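PDB 6NQ4: HAD superfamily hydrolase from Brucella suis biovar 1, which probably acts as a phosphatase of the haloacid dehalogenase (HAD) superfamily, hydrolysing phosphate esters of a substrate not yet established. Local coordinates for residues A[107-112]-A[128-133]; A[116-121]-A[135-140]; A[145-150]-A[175-180]. One frame throughout, in Å; residues are numbered along the deposited sequence.

Contact 1: A[107-112]-A[128-133]; sequences VTRDLI and LAIYDG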
# COMPACT_ATOMS: atom_id res chain seq x y z
N VAL A 107 -4.63 -3.68 -7.76
CA VAL A 107 -4.97 -5.09 -7.65
C VAL A 107 -6.33 -5.31 -6.99
O VAL A 107 -6.96 -6.34 -7.23
CB VAL A 107 -3.86 -5.91 -6.97
CG1 VAL A 107 -2.66 -6.03 -7.88
CG2 VAL A 107 -3.48 -5.34 -5.61
N THR A 108 -6.80 -4.36 -6.18
CA THR A 108 -8.14 -4.48 -5.60
C THR A 108 -9.21 -4.44 -6.68
O THR A 108 -10.28 -5.03 -6.50
CB THR A 108 -8.34 -3.37 -4.56
OG1 THR A 108 -7.37 -3.53 -3.51
CG2 THR A 108 -9.71 -3.45 -3.91
N ARG A 109 -8.93 -3.79 -7.82
CA ARG A 109 -9.90 -3.76 -8.91
C ARG A 109 -10.29 -5.16 -9.36
O ARG A 109 -11.44 -5.38 -9.74
CB ARG A 109 -9.35 -2.94 -10.08
CG ARG A 109 -9.39 -1.46 -9.81
CD ARG A 109 -8.58 -0.68 -10.82
NE ARG A 109 -8.96 -0.91 -12.21
CZ ARG A 109 -9.89 -0.21 -12.86
NH1 ARG A 109 -10.57 0.74 -12.23
NH2 ARG A 109 -10.16 -0.46 -14.14
N ASP A 110 -9.37 -6.12 -9.28
CA ASP A 110 -9.72 -7.49 -9.63
C ASP A 110 -10.74 -8.08 -8.65
O ASP A 110 -11.67 -8.79 -9.07
CB ASP A 110 -8.45 -8.34 -9.75
CG ASP A 110 -7.48 -7.80 -10.80
OD1 ASP A 110 -7.95 -7.33 -11.85
OD2 ASP A 110 -6.25 -7.84 -10.56
N LEU A 111 -10.60 -7.80 -7.36
CA LEU A 111 -11.62 -8.21 -6.39
C LEU A 111 -12.94 -7.52 -6.68
O LEU A 111 -14.01 -8.16 -6.61
CB LEU A 111 -11.17 -7.90 -4.96
CG LEU A 111 -9.99 -8.68 -4.42
CD1 LEU A 111 -9.58 -8.12 -3.05
CD2 LEU A 111 -10.33 -10.17 -4.33
N ILE A 112 -12.91 -6.23 -6.99
CA ILE A 112 -14.16 -5.50 -7.20
C ILE A 112 -14.93 -6.10 -8.37
O ILE A 112 -16.15 -6.28 -8.31
CB ILE A 112 -13.88 -4.00 -7.41
CG1 ILE A 112 -13.28 -3.38 -6.14
CG2 ILE A 112 -15.15 -3.26 -7.76
CD1 ILE A 112 -12.73 -1.98 -6.34
N LEU A 128 -13.21 7.35 -5.57
CA LEU A 128 -14.08 6.74 -6.58
C LEU A 128 -13.34 6.39 -7.87
O LEU A 128 -13.88 5.63 -8.70
CB LEU A 128 -15.25 7.67 -6.91
CG LEU A 128 -16.21 7.98 -5.76
CD1 LEU A 128 -17.23 9.04 -6.24
CD2 LEU A 128 -16.90 6.72 -5.30
N ALA A 129 -12.14 6.92 -8.08
CA ALA A 129 -11.34 6.57 -9.25
C ALA A 129 -11.10 5.06 -9.39
O ALA A 129 -10.91 4.57 -10.51
CB ALA A 129 -10.02 7.34 -9.22
N ILE A 130 -11.14 4.32 -8.28
CA ILE A 130 -10.90 2.88 -8.32
C ILE A 130 -11.94 2.14 -9.16
O ILE A 130 -11.66 1.04 -9.66
CB ILE A 130 -10.84 2.31 -6.87
CG1 ILE A 130 -10.17 0.93 -6.84
CG2 ILE A 130 -12.24 2.30 -6.24
CD1 ILE A 130 -9.89 0.41 -5.42
N TYR A 131 -13.14 2.71 -9.35
CA TYR A 131 -14.20 2.03 -10.09
C TYR A 131 -14.19 2.32 -11.58
O TYR A 131 -15.01 1.74 -12.30
CB TYR A 131 -15.58 2.42 -9.54
CG TYR A 131 -15.70 2.21 -8.05
CD1 TYR A 131 -15.73 0.93 -7.50
CD2 TYR A 131 -15.76 3.30 -7.19
CE1 TYR A 131 -15.79 0.74 -6.13
CE2 TYR A 131 -15.83 3.12 -5.80
CZ TYR A 131 -15.86 1.84 -5.29
OH TYR A 131 -15.92 1.65 -3.93
N ASP A 132 -13.33 3.22 -12.04
CA ASP A 132 -13.36 3.61 -13.45
C ASP A 132 -13.18 2.39 -14.35
O ASP A 132 -12.23 1.62 -14.19
CB ASP A 132 -12.24 4.62 -13.72
CG ASP A 132 -12.53 5.97 -13.11
OD1 ASP A 132 -13.71 6.27 -12.84
OD2 ASP A 132 -11.57 6.75 -12.92
N GLY A 133 -14.11 2.22 -15.28
CA GLY A 133 -14.04 1.14 -16.24
C GLY A 133 -14.56 -0.20 -15.75
O GLY A 133 -14.60 -1.16 -16.53

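Contact 2: A[116-121]-A[135-140]; sequences PRRIFH and DVELVE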
# COMPACT_ATOMS: atom_id res chain seq x y z
N PRO A 116 -19.97 -8.74 -5.95
CA PRO A 116 -21.29 -8.23 -6.35
C PRO A 116 -21.16 -6.88 -7.02
O PRO A 116 -20.33 -6.05 -6.64
CB PRO A 116 -22.04 -8.12 -5.01
CG PRO A 116 -21.30 -9.04 -4.07
CD PRO A 116 -19.87 -8.94 -4.49
N ARG A 117 -22.00 -6.64 -8.03
CA ARG A 117 -21.84 -5.40 -8.79
C ARG A 117 -22.54 -4.20 -8.16
O ARG A 117 -22.18 -3.06 -8.47
CB ARG A 117 -22.24 -5.60 -10.25
CG ARG A 117 -23.71 -5.61 -10.47
CD ARG A 117 -24.05 -5.89 -11.94
NE ARG A 117 -23.41 -4.92 -12.83
CZ ARG A 117 -23.88 -3.70 -13.07
NH1 ARG A 117 -25.01 -3.30 -12.48
NH2 ARG A 117 -23.24 -2.89 -13.88
N ARG A 118 -23.52 -4.42 -7.27
CA ARG A 118 -24.17 -3.32 -6.55
C ARG A 118 -23.38 -3.07 -5.26
O ARG A 118 -23.49 -3.84 -4.30
CB ARG A 118 -25.62 -3.68 -6.25
CG ARG A 118 -26.43 -3.89 -7.52
CD ARG A 118 -27.82 -4.44 -7.23
NE ARG A 118 -28.63 -3.48 -6.49
CZ ARG A 118 -29.21 -2.41 -7.03
NH1 ARG A 118 -29.06 -2.16 -8.32
NH2 ARG A 118 -29.94 -1.60 -6.28
N ILE A 119 -22.61 -1.98 -5.25
CA ILE A 119 -21.56 -1.74 -4.26
C ILE A 119 -21.91 -0.52 -3.42
O ILE A 119 -22.33 0.51 -3.94
CB ILE A 119 -20.23 -1.49 -4.99
CG1 ILE A 119 -19.74 -2.79 -5.62
CG2 ILE A 119 -19.18 -0.87 -4.02
CD1 ILE A 119 -18.60 -2.60 -6.62
N PHE A 120 -21.69 -0.64 -2.10
CA PHE A 120 -21.70 0.49 -1.18
C PHE A 120 -20.26 0.94 -0.96
O PHE A 120 -19.43 0.17 -0.46
CB PHE A 120 -22.36 0.08 0.13
CG PHE A 120 -22.34 1.15 1.19
CD1 PHE A 120 -22.97 2.38 0.99
CD2 PHE A 120 -21.68 0.92 2.39
CE1 PHE A 120 -22.95 3.35 1.99
CE2 PHE A 120 -21.68 1.89 3.39
CZ PHE A 120 -22.31 3.09 3.19
N HIS A 121 -19.98 2.19 -1.32
CA HIS A 121 -18.63 2.76 -1.22
C HIS A 121 -18.43 3.41 0.15
O HIS A 121 -19.25 4.23 0.59
CB HIS A 121 -18.47 3.82 -2.31
CG HIS A 121 -17.19 4.60 -2.23
ND1 HIS A 121 -15.96 4.06 -2.56
CD2 HIS A 121 -16.96 5.90 -1.90
CE1 HIS A 121 -15.03 4.99 -2.43
NE2 HIS A 121 -15.61 6.12 -2.04
N ASP A 135 -17.56 -2.76 -14.31
CA ASP A 135 -18.99 -2.91 -14.57
C ASP A 135 -19.74 -3.03 -13.25
O ASP A 135 -20.28 -4.08 -12.88
CB ASP A 135 -19.25 -4.11 -15.48
CG ASP A 135 -20.73 -4.31 -15.79
OD1 ASP A 135 -21.52 -3.36 -15.62
OD2 ASP A 135 -21.10 -5.43 -16.20
N VAL A 136 -19.78 -1.90 -12.53
CA VAL A 136 -20.35 -1.86 -11.20
C VAL A 136 -21.31 -0.69 -11.08
O VAL A 136 -21.31 0.23 -11.90
CB VAL A 136 -19.27 -1.78 -10.10
CG1 VAL A 136 -18.34 -2.97 -10.20
CG2 VAL A 136 -18.49 -0.46 -10.22
N GLU A 137 -22.14 -0.74 -10.04
CA GLU A 137 -23.11 0.32 -9.76
C GLU A 137 -22.97 0.72 -8.30
O GLU A 137 -23.16 -0.12 -7.41
CB GLU A 137 -24.53 -0.17 -10.02
CG GLU A 137 -25.57 0.93 -9.93
CD GLU A 137 -26.97 0.43 -10.20
OE1 GLU A 137 -27.11 -0.69 -10.75
OE2 GLU A 137 -27.93 1.15 -9.86
N LEU A 138 -22.65 1.98 -8.05
CA LEU A 138 -22.57 2.46 -6.68
C LEU A 138 -23.97 2.81 -6.19
O LEU A 138 -24.70 3.57 -6.84
CB LEU A 138 -21.64 3.67 -6.57
CG LEU A 138 -20.21 3.41 -7.04
CD1 LEU A 138 -19.37 4.65 -6.80
CD2 LEU A 138 -19.59 2.22 -6.35
N VAL A 139 -24.35 2.24 -5.04
CA VAL A 139 -25.72 2.33 -4.57
C VAL A 139 -25.73 2.76 -3.10
O VAL A 139 -24.69 2.84 -2.44
CB VAL A 139 -26.50 1.01 -4.78
CG1 VAL A 139 -26.52 0.64 -6.26
CG2 VAL A 139 -25.89 -0.12 -3.95
N GLU A 140 -26.92 3.09 -2.62
CA GLU A 140 -27.11 3.39 -1.22
C GLU A 140 -26.86 2.15 -0.38
O GLU A 140 -26.95 1.01 -0.85
CB GLU A 140 -28.56 3.82 -0.97
CG GLU A 140 -29.00 4.99 -1.79
CD GLU A 140 -28.73 6.31 -1.11
OE1 GLU A 140 -27.95 6.33 -0.14
OE2 GLU A 140 -29.32 7.32 -1.55
O HOH W 1 -22.08 3.85 -2.57

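Contact 3: A[145-150]-A[175-180]; sequences AGVVCT and LPFICA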
# COMPACT_ATOMS: atom_id res chain seq x y z
N ALA A 145 -25.12 -5.02 -2.28
CA ALA A 145 -24.83 -6.44 -2.13
C ALA A 145 -23.38 -6.69 -1.73
O ALA A 145 -23.04 -7.82 -1.34
CB ALA A 145 -25.15 -7.20 -3.43
N GLY A 146 -22.54 -5.67 -1.81
CA GLY A 146 -21.16 -5.78 -1.38
C GLY A 146 -20.68 -4.40 -0.96
O GLY A 146 -21.29 -3.37 -1.30
N VAL A 147 -19.56 -4.38 -0.23
CA VAL A 147 -18.95 -3.15 0.25
C VAL A 147 -17.54 -3.05 -0.31
O VAL A 147 -16.82 -4.04 -0.35
CB VAL A 147 -18.91 -3.13 1.79
CG1 VAL A 147 -18.23 -1.86 2.27
CG2 VAL A 147 -20.31 -3.25 2.37
N VAL A 148 -17.15 -1.85 -0.73
CA VAL A 148 -15.75 -1.55 -1.05
C VAL A 148 -15.33 -0.38 -0.19
O VAL A 148 -15.96 0.69 -0.22
CB VAL A 148 -15.56 -1.24 -2.54
CG1 VAL A 148 -14.10 -0.86 -2.83
CG2 VAL A 148 -15.96 -2.46 -3.39
N CYS A 149 -14.27 -0.57 0.57
CA CYS A 149 -13.77 0.46 1.47
C CYS A 149 -12.40 0.90 0.98
O CYS A 149 -11.42 0.14 1.05
CB CYS A 149 -13.69 -0.06 2.89
SG CYS A 149 -13.07 1.15 4.07
N THR A 150 -12.33 2.14 0.49
CA THR A 150 -11.05 2.74 0.12
C THR A 150 -10.46 3.58 1.23
O THR A 150 -9.26 3.87 1.19
CB THR A 150 -11.22 3.62 -1.12
OG1 THR A 150 -12.18 4.66 -0.83
CG2 THR A 150 -11.68 2.81 -2.32
N LEU A 175 -22.60 -8.79 4.40
CA LEU A 175 -22.04 -8.28 3.16
C LEU A 175 -20.54 -8.52 3.11
O LEU A 175 -19.84 -8.35 4.11
CB LEU A 175 -22.32 -6.78 3.01
CG LEU A 175 -23.80 -6.38 2.98
CD1 LEU A 175 -23.97 -4.91 2.64
CD2 LEU A 175 -24.58 -7.24 1.98
N PRO A 176 -20.00 -8.90 1.96
CA PRO A 176 -18.55 -9.00 1.83
C PRO A 176 -17.95 -7.60 1.77
O PRO A 176 -18.56 -6.67 1.23
CB PRO A 176 -18.35 -9.74 0.51
CG PRO A 176 -19.58 -9.43 -0.28
CD PRO A 176 -20.70 -9.26 0.71
N PHE A 177 -16.76 -7.46 2.34
CA PHE A 177 -16.11 -6.16 2.55
C PHE A 177 -14.75 -6.19 1.87
O PHE A 177 -13.82 -6.81 2.38
CB PHE A 177 -15.97 -5.95 4.06
CG PHE A 177 -15.49 -4.58 4.51
CD1 PHE A 177 -14.15 -4.21 4.44
CD2 PHE A 177 -16.39 -3.70 5.11
CE1 PHE A 177 -13.72 -2.96 4.92
CE2 PHE A 177 -15.97 -2.46 5.59
CZ PHE A 177 -14.63 -2.09 5.49
N ILE A 178 -14.62 -5.53 0.72
CA ILE A 178 -13.34 -5.42 0.03
C ILE A 178 -12.59 -4.23 0.62
O ILE A 178 -13.11 -3.12 0.67
CB ILE A 178 -13.53 -5.24 -1.48
CG1 ILE A 178 -14.11 -6.50 -2.10
CG2 ILE A 178 -12.22 -4.91 -2.16
CD1 ILE A 178 -14.58 -6.31 -3.54
N CYS A 179 -11.37 -4.48 1.10
CA CYS A 179 -10.52 -3.43 1.67
C CYS A 179 -9.46 -3.07 0.64
O CYS A 179 -8.62 -3.91 0.31
CB CYS A 179 -9.85 -3.91 2.95
SG CYS A 179 -8.65 -2.73 3.63
N ALA A 180 -9.49 -1.82 0.15
CA ALA A 180 -8.55 -1.39 -0.88
C ALA A 180 -7.22 -0.89 -0.34
O ALA A 180 -6.32 -0.59 -1.14
CB ALA A 180 -9.18 -0.30 -1.78

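Contact 1: A[107-112]-A[128-133]
Arg-109 and Ile-112 of helix 104-114 meet Ile-130, Tyr-131 and Asp-132 of a 3-10 turn and the loop that follows it, so that the helix is joined to the connection between strands 118-122 and 137-138 of the parallel five-stranded sheet, consistent with the cap domain of a HAD hydrolase. The contact has an apolar half and a polar half.

The apolar half is built around the end of Ile-130. Its CG1 lies anti to the backbone N (chi1 -162°), which sends CD1 out to the helix, where it lies 3.8 Å from Ile-112 CD1 and 4.1 Å from Thr-108 CG2. The same Ile-112 methyl also approaches the Tyr-131 ring obliquely, at 4.1 Å from CE1. Within the turn, Ile-130 CG2 sits over the centre of that ring, filling one of its faces. The Tyr-131 hydroxyl is hydrogen-bonded to His-121, and Thr-108 OG1 to the carbonyl of Ser-104 one turn back in its own helix, so both polar ends are satisfied away from this interface. Ile-112 continues past the turn to Ile-119, Val-148 and Ile-178, on the strands beneath.

The polar half belongs to Arg-109, whose aliphatic part runs counter to Ile-130 with CG 3.9 Å from CG1. The chain then bends at chi3 (56°) and turns the guanidinium onto backbone carbonyls instead of a carboxylate. NH1 and NH2 both grip Asp-132 O, end-on and in the guanidinium plane, while NH1 makes a weak, bent bond to Ile-130 O. A positive group therefore ties together two carbonyls at the end of the turn. The two bonds to Asp-132 O differ in length and approach: NH1 stands 2.7 Å from that oxygen, and NH2, at 2.9 Å, comes nearly along its C=O axis.

Contact 2: A[116-121]-A[135-140]
One edge of the parallel five-stranded sheet is formed here, where strand 118-122 pairs with the short end strand 137-138. Arg-118 pairs with Glu-137 and Ile-119 with Leu-138. Glu-137 N donates to Arg-117 O at 2.8 Å, Glu-137 O receives Ile-119 N, and Ile-119 O receives Val-139 N; all three bonds are close to straight. A water then continues the link, accepting from His-121 N and donating to Val-139 O.

Arg-118 and Glu-137 share one face of the sheet and, with Arg-117 and Asp-135 just before the strands, form a salt-bridge network. Arg-117 has CG between its backbone N and carbonyl carbon (chi1 77°), and its side chain bends at chi3 to reach Asp-135. Arg-117 NH2 and Asp-135 OD1 form a salt bridge whose modelled 2.5 Å is unusually short and doubtful as an exact length. The carboxylate lies at the guanidinium edge with the two planes 57° apart, while NE adds a weak bond to Asp-135 O. Glu-137 stretches out between the two arginines: OE1 is 3.4 Å from Arg-118 NH1 and forms only a long bridge, 3.8 Å, to Arg-117 NH1. Val-139 CG1 lies over one face of the Arg-118 guanidinium, towards its rim.

On the opposite face, Ile-119 and the nearby Val-136 meet Ile-112 of helix 104-114, which packs there as in an alpha/beta sandwich, while Leu-138 packs against Leu-128. Ile-119 splits its branches: CD1 presses on Val-136 CG1 at 3.6 Å, CG2 on Leu-138 CD2 at 3.9 Å. At the far end, the edge of the Phe-120 ring faces Val-139 O, with CD1 3.9 Å away.

Contact 3: A[145-150]-A[175-180]
With its ring carbon CG anti to the backbone N (chi1 -172°), Phe-177 is carried alongside Val-147 and Cys-149, whose CG1 and SG are also anti to their own N. Val-147 CG1 meets Phe-177 CD2 at 3.9 Å, and Cys-149 CB lies 3.4 Å from CZ, both obliquely. The sulfur also approaches the ring obliquely, 5.0 Å from Cys-149 SG to the Phe-177 centroid and 62° off its normal, a Cys sulfur-aromatic contact. Tyr-203 stacks on the same ring, and helix 196-205 packs against this face through Ala-200 and Leu-199.

Strands 146-149 and 177-179 are the two parallel strands of a beta-alpha-beta unit, with helix 164-172 between them in the chain. Their sheet is set apart from the core, where Asp-42, Trp-44 and Asp-246 hold the sodium ion. Four backbone bonds join them: Val-147 N to Pro-176 O, Ile-178 N to Val-147 O, Cys-149 N to Ile-178 O at 2.8 Å, and Ala-180 N to Cys-149 O.

On the other face, Val-148 and Ile-178 run alongside each other in the same direction, CG2 to CD1 4.1 Å, and both reach helix 104-114. At the N-terminal end of the pairing, Pro-176 CD touches Ala-145 O at 3.4 Å.

In the fold
Following the chain, helix 104-114 enters contact 1 and, after a short loop, strand 118-122 enters contact 2. The loop after that strand returns to the helix at 128-133, closing contact 1, before the edge strand 137-138 closes contact 2; the two therefore cross, and Tyr-131 OH bridges them to His-121 ND1. Contact 3 follows in series, opening at strand 146-149 and closing at strand 177-179 after helix 164-172. Strand 118-122 lies between strands 137-138 and 146-149, bonded to Ala-145 and Gly-146, so contacts 2 and 3 are neighbours in one sheet. Contacts 1 and 3 meet where Thr-108 and Leu-111 rest on Ile-178, joining the helix to strand 177-179.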